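Local coordinates for uncharacterized protein (Nitrosospira multiformis, PDB 3LMF), which is of unknown function but probably stores copper, as a cysteine-rich four-helix-bundle protein of the Csp family, at residues A13-C18 with T58-M63; N19-T24 with V98-Q103; G37-E42 with C88-G93. All coordinates share one frame; numbering follows the deposited sequence.

Contact 1: A13-C18 with T58-M63; sequences ACIDAC and TSLNFM
Cys14, Ile15 and Cys18 of helix 8-36 meet Ser59, Leu60 and Met63 of helix 43-64 in a buried, wholly van der Waals contact. The short helical segments run roughly antiparallel, 148° between their directions, with axes 8.9 Å apart at closest approach. Cys14 comes first. Its SG is anti to the backbone N (chi1 -175°), and it lies 3.7 Å from SE of Met63, a selenomethionine. The Met63 chain bends at chi3 (84°), which brings its CE methyl against the same cysteine, Cys14 CB to Met63 CE being 3.5 Å, a tight carbon pair. Ile15 has two branches with separate jobs. Its CG1 arm and the Met63 side chain run alongside each other with opposite sense, Ile15 CG1 lying 3.8 Å from Met63 CB. Its CG2 methyl meets Leu60 CD1 at 3.5 Å, the two side chains standing roughly perpendicular.

Antiparallel helices with cysteines turned inward are what a four-helix bundle of the Csp family would show, and here Cys14 and Cys18 also touch helix 95-112, through Met111 and through Cys104 and Cys108 respectively. This is consistent with a thiol-lined core suited to copper(I), although no metal is part of this contact.

One turn beyond Cys14, Cys18 directs CB toward the other helix, and its SG packs 3.8 Å from Ser59 CB. The serine hydroxyl is engaged within its own helix, where Ser59 OG bonds to Ile55 O. Cys18 CB also lies 4.4 Å from Leu60 CB, a looser neighbour whose side chain packs on Tyr22 of the third subunit.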
loop_
_atom_site.group_PDB
_atom_site.type_symbol
_atom_site.label_atom_id
_atom_site.label_comp_id
_atom_site.label_asym_id
_atom_site.label_seq_id
_atom_site.Cartn_x
_atom_site.Cartn_y
_atom_site.Cartn_z
ATOM N N ALA A 13 -18.631 -5.574 9.280
ATOM C CA ALA A 13 -19.441 -4.841 8.319
ATOM C C ALA A 13 -18.652 -3.668 7.747
ATOM O O ALA A 13 -18.755 -3.368 6.564
ATOM C CB ALA A 13 -20.725 -4.337 8.983
ATOM N N CYS A 14 -17.869 -2.999 8.585
ATOM C CA CYS A 14 -17.096 -1.865 8.098
ATOM C C CYS A 14 -15.897 -2.340 7.289
ATOM O O CYS A 14 -15.443 -1.648 6.374
ATOM C CB CYS A 14 -16.621 -0.984 9.251
ATOM S SG CYS A 14 -15.786 0.527 8.708
ATOM N N ILE A 15 -15.379 -3.514 7.630
ATOM C CA ILE A 15 -14.248 -4.076 6.907
ATOM C C ILE A 15 -14.657 -4.391 5.473
ATOM O O ILE A 15 -13.970 -4.006 4.523
ATOM C CB ILE A 15 -13.721 -5.353 7.601
ATOM C CG1 ILE A 15 -12.795 -4.954 8.751
ATOM C CG2 ILE A 15 -13.000 -6.254 6.604
ATOM C CD1 ILE A 15 -12.289 -6.123 9.564
ATOM N N ASP A 16 -15.788 -5.071 5.312
ATOM C CA ASP A 16 -16.267 -5.417 3.980
ATOM C C ASP A 16 -16.641 -4.180 3.170
ATOM O O ASP A 16 -16.457 -4.152 1.953
ATOM C CB ASP A 16 -17.467 -6.364 4.069
ATOM C CG ASP A 16 -17.098 -7.712 4.664
ATOM O OD1 ASP A 16 -15.928 -8.131 4.504
ATOM O OD2 ASP A 16 -17.975 -8.359 5.277
ATOM N N ALA A 17 -17.156 -3.161 3.851
ATOM C CA ALA A 17 -17.548 -1.922 3.193
ATOM C C ALA A 17 -16.312 -1.192 2.661
ATOM O O ALA A 17 -16.293 -0.745 1.515
ATOM C CB ALA A 17 -18.313 -1.033 4.167
ATOM N N CYS A 18 -15.287 -1.061 3.498
ATOM C CA CYS A 18 -14.057 -0.405 3.074
ATOM C C CYS A 18 -13.407 -1.203 1.941
ATOM O O CYS A 18 -12.938 -0.626 0.961
ATOM C CB CYS A 18 -13.068 -0.286 4.238
ATOM S SG CYS A 18 -13.446 1.039 5.402
ATOM N N THR A 58 -6.308 1.716 3.697
ATOM C CA THR A 58 -5.611 1.935 4.958
ATOM C C THR A 58 -6.532 1.557 6.122
ATOM O O THR A 58 -6.130 0.850 7.046
ATOM C CB THR A 58 -5.152 3.412 5.072
ATOM O OG1 THR A 58 -4.224 3.695 4.017
ATOM C CG2 THR A 58 -4.483 3.683 6.413
ATOM N N SER A 59 -7.774 2.017 6.061
ATOM C CA SER A 59 -8.756 1.701 7.100
ATOM C C SER A 59 -8.924 0.187 7.185
ATOM O O SER A 59 -8.934 -0.388 8.271
ATOM C CB SER A 59 -10.095 2.355 6.763
ATOM O OG SER A 59 -9.967 3.774 6.798
ATOM N N LEU A 60 -9.054 -0.450 6.027
ATOM C CA LEU A 60 -9.193 -1.896 5.965
ATOM C C LEU A 60 -8.011 -2.558 6.664
ATOM O O LEU A 60 -8.188 -3.451 7.480
ATOM C CB LEU A 60 -9.251 -2.359 4.503
ATOM C CG LEU A 60 -9.229 -3.873 4.262
ATOM C CD1 LEU A 60 -10.419 -4.525 4.955
ATOM C CD2 LEU A 60 -9.264 -4.154 2.766
ATOM N N ASN A 61 -6.803 -2.114 6.346
ATOM C CA ASN A 61 -5.621 -2.698 6.958
ATOM C C ASN A 61 -5.561 -2.464 8.465
ATOM O O ASN A 61 -5.181 -3.364 9.211
ATOM C CB ASN A 61 -4.349 -2.172 6.284
ATOM C CG ASN A 61 -4.168 -2.729 4.872
ATOM O OD1 ASN A 61 -4.923 -3.607 4.437
ATOM N ND2 ASN A 61 -3.163 -2.235 4.156
ATOM N N PHE A 62 -5.934 -1.273 8.918
ATOM C CA PHE A 62 -5.913 -0.999 10.346
ATOM C C PHE A 62 -6.860 -1.911 11.116
ATOM O O PHE A 62 -6.508 -2.431 12.169
ATOM C CB PHE A 62 -6.253 0.475 10.620
ATOM C CG PHE A 62 -5.047 1.354 10.744
ATOM C CD1 PHE A 62 -4.136 1.459 9.696
ATOM C CD2 PHE A 62 -4.801 2.055 11.920
ATOM C CE1 PHE A 62 -2.991 2.251 9.815
ATOM C CE2 PHE A 62 -3.660 2.849 12.048
ATOM C CZ PHE A 62 -2.753 2.948 10.996
HETATM N N MSE A 63 -8.056 -2.111 10.582
HETATM C CA MSE A 63 -9.029 -2.965 11.236
HETATM C C MSE A 63 -8.636 -4.436 11.130
HETATM O O MSE A 63 -8.875 -5.212 12.047
HETATM C CB MSE A 63 -10.420 -2.745 10.636
HETATM C CG MSE A 63 -11.058 -1.424 11.050
HETATM SE SE MSE A 63 -12.714 -1.057 10.119
HETATM C CE MSE A 63 -13.944 -2.065 11.205
#

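Contact 2: N19-T24 with V98-Q103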
loop_
_atom_site.group_PDB
_atom_site.type_symbol
_atom_site.label_atom_id
_atom_site.label_comp_id
_atom_site.label_asym_id
_atom_site.label_seq_id
_atom_site.Cartn_x
_atom_site.Cartn_y
_atom_site.Cartn_z
ATOM N N ASN A 19 -13.381 -2.527 2.079
ATOM C CA ASN A 19 -12.782 -3.392 1.059
ATOM C C ASN A 19 -13.533 -3.244 -0.264
ATOM O O ASN A 19 -12.919 -3.126 -1.323
ATOM C CB ASN A 19 -12.789 -4.863 1.530
ATOM C CG ASN A 19 -12.073 -5.814 0.560
ATOM O OD1 ASN A 19 -10.972 -5.543 0.095
ATOM N ND2 ASN A 19 -12.704 -6.943 0.274
ATOM N N HIS A 20 -14.860 -3.227 -0.203
ATOM C CA HIS A 20 -15.669 -3.088 -1.413
ATOM C C HIS A 20 -15.466 -1.723 -2.071
ATOM O O HIS A 20 -15.277 -1.629 -3.281
ATOM C CB HIS A 20 -17.156 -3.288 -1.083
ATOM C CG HIS A 20 -18.059 -3.208 -2.277
ATOM N ND1 HIS A 20 -18.088 -4.176 -3.256
ATOM C CD2 HIS A 20 -18.950 -2.261 -2.658
ATOM C CE1 HIS A 20 -18.954 -3.829 -4.191
ATOM N NE2 HIS A 20 -19.490 -2.671 -3.853
ATOM N N CYS A 21 -15.497 -0.668 -1.267
ATOM C CA CYS A 21 -15.326 0.690 -1.777
ATOM C C CYS A 21 -13.923 0.911 -2.322
ATOM O O CYS A 21 -13.727 1.633 -3.308
ATOM C CB CYS A 21 -15.627 1.715 -0.672
ATOM S SG CYS A 21 -15.522 3.450 -1.194
ATOM N N TYR A 22 -12.935 0.309 -1.679
ATOM C CA TYR A 22 -11.568 0.462 -2.159
ATOM C C TYR A 22 -11.451 -0.196 -3.539
ATOM O O TYR A 22 -10.940 0.411 -4.476
ATOM C CB TYR A 22 -10.588 -0.131 -1.134
ATOM C CG TYR A 22 -9.498 -1.017 -1.681
ATOM C CD1 TYR A 22 -8.556 -0.535 -2.589
ATOM C CD2 TYR A 22 -9.376 -2.324 -1.239
ATOM C CE1 TYR A 22 -7.514 -1.341 -3.034
ATOM C CE2 TYR A 22 -8.346 -3.135 -1.671
ATOM C CZ TYR A 22 -7.418 -2.643 -2.564
ATOM O OH TYR A 22 -6.380 -3.453 -2.957
ATOM N N ARG A 23 -11.955 -1.415 -3.676
ATOM C CA ARG A 23 -11.891 -2.100 -4.957
ATOM C C ARG A 23 -12.619 -1.333 -6.062
ATOM O O ARG A 23 -12.102 -1.180 -7.169
ATOM C CB ARG A 23 -12.463 -3.512 -4.826
ATOM C CG ARG A 23 -11.536 -4.435 -4.056
ATOM C CD ARG A 23 -12.159 -5.778 -3.793
ATOM N NE ARG A 23 -12.680 -6.384 -5.006
ATOM C CZ ARG A 23 -13.059 -7.653 -5.102
ATOM N NH1 ARG A 23 -13.533 -8.117 -6.252
ATOM N NH2 ARG A 23 -12.951 -8.460 -4.055
ATOM N N THR A 24 -13.812 -0.846 -5.744
ATOM C CA THR A 24 -14.632 -0.091 -6.683
ATOM C C THR A 24 -13.967 1.218 -7.113
ATOM O O THR A 24 -13.921 1.531 -8.297
ATOM C CB THR A 24 -16.020 0.218 -6.066
ATOM O OG1 THR A 24 -16.675 -1.012 -5.735
ATOM C CG2 THR A 24 -16.899 1.001 -7.042
ATOM N N VAL A 98 -20.979 5.961 -6.371
ATOM C CA VAL A 98 -21.711 6.816 -5.443
ATOM C C VAL A 98 -22.241 5.954 -4.299
ATOM O O VAL A 98 -22.062 6.280 -3.127
ATOM C CB VAL A 98 -22.918 7.510 -6.129
ATOM C CG1 VAL A 98 -23.675 8.351 -5.114
ATOM C CG2 VAL A 98 -22.445 8.382 -7.285
ATOM N N GLN A 99 -22.878 4.845 -4.657
ATOM C CA GLN A 99 -23.460 3.910 -3.697
ATOM C C GLN A 99 -22.466 3.369 -2.671
ATOM O O GLN A 99 -22.706 3.432 -1.461
ATOM C CB GLN A 99 -24.084 2.732 -4.448
ATOM C CG GLN A 99 -24.585 1.607 -3.557
ATOM C CD GLN A 99 -26.077 1.679 -3.287
ATOM O OE1 GLN A 99 -26.574 2.652 -2.715
ATOM N NE2 GLN A 99 -26.806 0.645 -3.709
ATOM N N THR A 100 -21.352 2.832 -3.160
ATOM C CA THR A 100 -20.349 2.253 -2.279
ATOM C C THR A 100 -19.662 3.301 -1.403
ATOM O O THR A 100 -19.349 3.030 -0.249
ATOM C CB THR A 100 -19.291 1.459 -3.086
ATOM O OG1 THR A 100 -18.483 0.696 -2.181
ATOM C CG2 THR A 100 -18.399 2.398 -3.890
ATOM N N CYS A 101 -19.440 4.494 -1.939
ATOM C CA CYS A 101 -18.803 5.536 -1.153
ATOM C C CYS A 101 -19.701 6.013 -0.013
ATOM O O CYS A 101 -19.202 6.365 1.054
ATOM C CB CYS A 101 -18.391 6.713 -2.040
ATOM S SG CYS A 101 -16.871 6.412 -3.011
ATOM N N ARG A 102 -21.017 6.023 -0.228
ATOM C CA ARG A 102 -21.959 6.443 0.813
ATOM C C ARG A 102 -22.035 5.416 1.935
ATOM O O ARG A 102 -22.055 5.773 3.118
ATOM C CB ARG A 102 -23.364 6.642 0.233
ATOM C CG ARG A 102 -23.522 7.872 -0.642
ATOM C CD ARG A 102 -24.885 7.884 -1.320
ATOM N NE ARG A 102 -25.075 9.089 -2.125
ATOM C CZ ARG A 102 -26.118 9.300 -2.920
ATOM N NH1 ARG A 102 -26.206 10.424 -3.616
ATOM N NH2 ARG A 102 -27.066 8.379 -3.023
ATOM N N GLN A 103 -22.096 4.142 1.555
ATOM C CA GLN A 103 -22.169 3.046 2.517
ATOM C C GLN A 103 -20.906 3.009 3.366
ATOM O O GLN A 103 -20.975 2.991 4.591
ATOM C CB GLN A 103 -22.332 1.700 1.801
ATOM C CG GLN A 103 -22.269 0.494 2.749
ATOM C CD GLN A 103 -22.195 -0.854 2.029
ATOM O OE1 GLN A 103 -21.257 -1.119 1.263
ATOM N NE2 GLN A 103 -23.183 -1.717 2.286
#
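Thr100 of helix 95-112 sets its side chain against His20, Cys21 and Thr24 of helix 8-36, and its CA lies 5.3 Å from that of Cys21. The polar approaches come first. Thr100 OG1, anti to its own backbone N (chi1 -169°), points into the first helix and meets carbon: it is 3.0 Å from His20 CD2, obliquely to the ring, and 3.2 Å from Cys21 CA. Cys21 N is also near, but its direction does not suit a hydrogen bond. A hydrogen bond within helix 8-36 fixes the other threonine: Thr24 OG1 donates to His20 O at 2.9 Å from above the carbonyl plane, while Thr24 N reaches that oxygen from the opposite face.

The two segments approach to 8.9 Å between axes at 145°, the near-antiparallel pairing of neighbours in a four-helix bundle, and both turn cysteines to its interior.

Among the sulfur contacts, Cys21 SG and Cys101 SG stand 3.7 Å apart, well beyond disulfide length, so the pair is unlinked. Cys101 also touches Cys84 and Cys25, and Cys21 touches Cys56, a cluster of cysteines that lines the core of the bundle. The remaining contact is apolar: Thr24 and Thr100 reach tip to tip, their CG2 methyls 3.8 Å apart.

Contact 3: G37-E42 with C88-G93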
loop_
_atom_site.group_PDB
_atom_site.type_symbol
_atom_site.label_atom_id
_atom_site.label_comp_id
_atom_site.label_asym_id
_atom_site.label_seq_id
_atom_site.Cartn_x
_atom_site.Cartn_y
_atom_site.Cartn_z
ATOM N N GLY A 37 -12.386 9.587 -20.501
ATOM C CA GLY A 37 -11.783 10.895 -20.686
ATOM C C GLY A 37 -12.720 12.013 -20.263
ATOM O O GLY A 37 -13.635 11.799 -19.466
ATOM N N GLY A 38 -12.485 13.209 -20.796
ATOM C CA GLY A 38 -13.323 14.350 -20.474
ATOM C C GLY A 38 -13.320 14.744 -19.010
ATOM O O GLY A 38 -12.264 14.969 -18.416
ATOM N N LYS A 39 -14.513 14.835 -18.429
ATOM C CA LYS A 39 -14.660 15.207 -17.026
ATOM C C LYS A 39 -14.246 14.067 -16.090
ATOM O O LYS A 39 -13.899 14.302 -14.932
ATOM C CB LYS A 39 -16.111 15.606 -16.747
ATOM C CG LYS A 39 -16.620 16.759 -17.606
ATOM C CD LYS A 39 -18.112 17.002 -17.392
ATOM C CE LYS A 39 -18.421 17.400 -15.954
ATOM N NZ LYS A 39 -19.881 17.604 -15.724
ATOM N N HIS A 40 -14.287 12.838 -16.599
ATOM C CA HIS A 40 -13.913 11.656 -15.823
ATOM C C HIS A 40 -12.432 11.654 -15.455
ATOM O O HIS A 40 -12.022 10.973 -14.514
ATOM C CB HIS A 40 -14.214 10.382 -16.613
ATOM C CG HIS A 40 -15.640 9.940 -16.538
ATOM N ND1 HIS A 40 -16.139 9.209 -15.481
ATOM C CD2 HIS A 40 -16.671 10.112 -17.397
ATOM C CE1 HIS A 40 -17.416 8.945 -15.695
ATOM N NE2 HIS A 40 -17.764 9.483 -16.851
ATOM N N VAL A 41 -11.630 12.411 -16.196
ATOM C CA VAL A 41 -10.200 12.454 -15.938
ATOM C C VAL A 41 -9.746 13.821 -15.442
ATOM O O VAL A 41 -8.563 14.153 -15.496
ATOM C CB VAL A 41 -9.414 12.064 -17.212
ATOM C CG1 VAL A 41 -7.951 11.817 -16.879
ATOM C CG2 VAL A 41 -10.029 10.816 -17.829
ATOM N N GLU A 42 -10.695 14.610 -14.949
ATOM C CA GLU A 42 -10.385 15.934 -14.427
ATOM C C GLU A 42 -9.513 15.773 -13.182
ATOM O O GLU A 42 -9.789 14.930 -12.328
ATOM C CB GLU A 42 -11.681 16.681 -14.089
ATOM C CG GLU A 42 -11.484 18.153 -13.760
ATOM C CD GLU A 42 -11.011 18.389 -12.336
ATOM O OE1 GLU A 42 -10.218 19.334 -12.118
ATOM O OE2 GLU A 42 -11.445 17.640 -11.431
ATOM N N CYS A 88 -18.494 11.860 -7.838
ATOM C CA CYS A 88 -19.022 10.889 -8.791
ATOM C C CYS A 88 -20.468 11.167 -9.215
ATOM O O CYS A 88 -20.916 10.677 -10.255
ATOM C CB CYS A 88 -18.919 9.471 -8.227
ATOM S SG CYS A 88 -17.236 8.815 -8.126
ATOM N N GLU A 89 -21.198 11.946 -8.417
ATOM C CA GLU A 89 -22.585 12.278 -8.744
ATOM C C GLU A 89 -22.656 13.061 -10.054
ATOM O O GLU A 89 -23.646 12.985 -10.783
ATOM C CB GLU A 89 -23.224 13.107 -7.622
ATOM C CG GLU A 89 -23.473 12.339 -6.334
ATOM C CD GLU A 89 -24.066 13.205 -5.227
ATOM O OE1 GLU A 89 -24.325 12.665 -4.134
ATOM O OE2 GLU A 89 -24.272 14.417 -5.445
ATOM N N GLN A 90 -21.592 13.808 -10.340
ATOM C CA GLN A 90 -21.495 14.620 -11.552
ATOM C C GLN A 90 -21.388 13.790 -12.837
ATOM O O GLN A 90 -21.967 14.153 -13.862
ATOM C CB GLN A 90 -20.271 15.543 -11.468
ATOM C CG GLN A 90 -20.570 17.034 -11.556
ATOM C CD GLN A 90 -20.933 17.643 -10.215
ATOM O OE1 GLN A 90 -20.081 17.608 -9.299
ATOM N NE2 GLN A 90 -22.064 18.160 -10.078
ATOM N N LEU A 91 -20.650 12.682 -12.783
ATOM C CA LEU A 91 -20.451 11.830 -13.955
ATOM C C LEU A 91 -21.464 10.709 -14.118
ATOM O O LEU A 91 -22.165 10.348 -13.176
ATOM C CB LEU A 91 -19.050 11.222 -13.930
ATOM C CG LEU A 91 -17.867 12.175 -13.753
ATOM C CD1 LEU A 91 -18.081 13.430 -14.587
ATOM C CD2 LEU A 91 -17.713 12.526 -12.291
ATOM N N ASP A 92 -21.527 10.146 -15.320
ATOM C CA ASP A 92 -22.464 9.071 -15.593
ATOM C C ASP A 92 -21.786 7.707 -15.631
ATOM O O ASP A 92 -20.596 7.598 -15.928
ATOM C CB ASP A 92 -23.187 9.344 -16.909
ATOM C CG ASP A 92 -22.234 9.509 -18.066
ATOM O OD1 ASP A 92 -21.622 8.499 -18.475
ATOM O OD2 ASP A 92 -22.088 10.648 -18.557
ATOM N N GLY A 93 -22.560 6.668 -15.332
ATOM C CA GLY A 93 -22.024 5.322 -15.305
ATOM C C GLY A 93 -21.299 5.121 -13.986
ATOM O O GLY A 93 -20.773 4.047 -13.700
#
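His40 and Leu91 bring the two backbones nearest, their CA atoms 6.8 Å apart. Both segments belong to the turns at one end of the four-helix bundle: 37-42 links helix 8-36 to helix 43-64, and 88-93 carries the end of helix 70-90 into the turn before helix 95-112. Gly37, Gly38 and Gly93 all have positive phi, and Glu42 occupies the N-cap position of the next helix, its carboxylate bonding to His45 N.

With CG of Leu91 anti to its carbonyl carbon (chi1 -52°), the branch point is carried over one face of the His40 imidazole, a CH-pi contact with CG 3.9 Å from the ring centroid and 16° off the normal. Leu91 and the ring pass antiparallel, and Leu91 CB lies 3.3 Å from His40 CE1. The CD1 methyl of Leu91 packs 3.6 Å from Lys39 CB. Were His40 an alanine, Leu91 would probably lose the flat surface it rests on, and a gap would open beside the His32 ring, which meets the imidazole, and Met94, which packs on the same side chain. The ring edge meets the backbone of Asp92: its O lies in the ring plane, 3.5 Å from His40 CE1.

How the contacts relate
Contacts 1 and 2 are buried and share helix 8-36, which pairs with helix 43-64 in the first and with helix 95-112 in the second; they touch, for instance where Leu60 packs on Asn19 and Ala17 on Gln103. Contact 3 lies at the surface, about 17 Å from the chain centre to its own centre, and is on the opposite side of that centre from contact 1. Chemistry follows place: sulfur, selenium and branched aliphatic groups in contact 1, thiols and threonines in contact 2, an imidazole face with a leucine among exposed polar residues in contact 3. Contacts 2 and 3 are bridged by the Arg102–Glu89 salt bridge and by Val98 against Cys88.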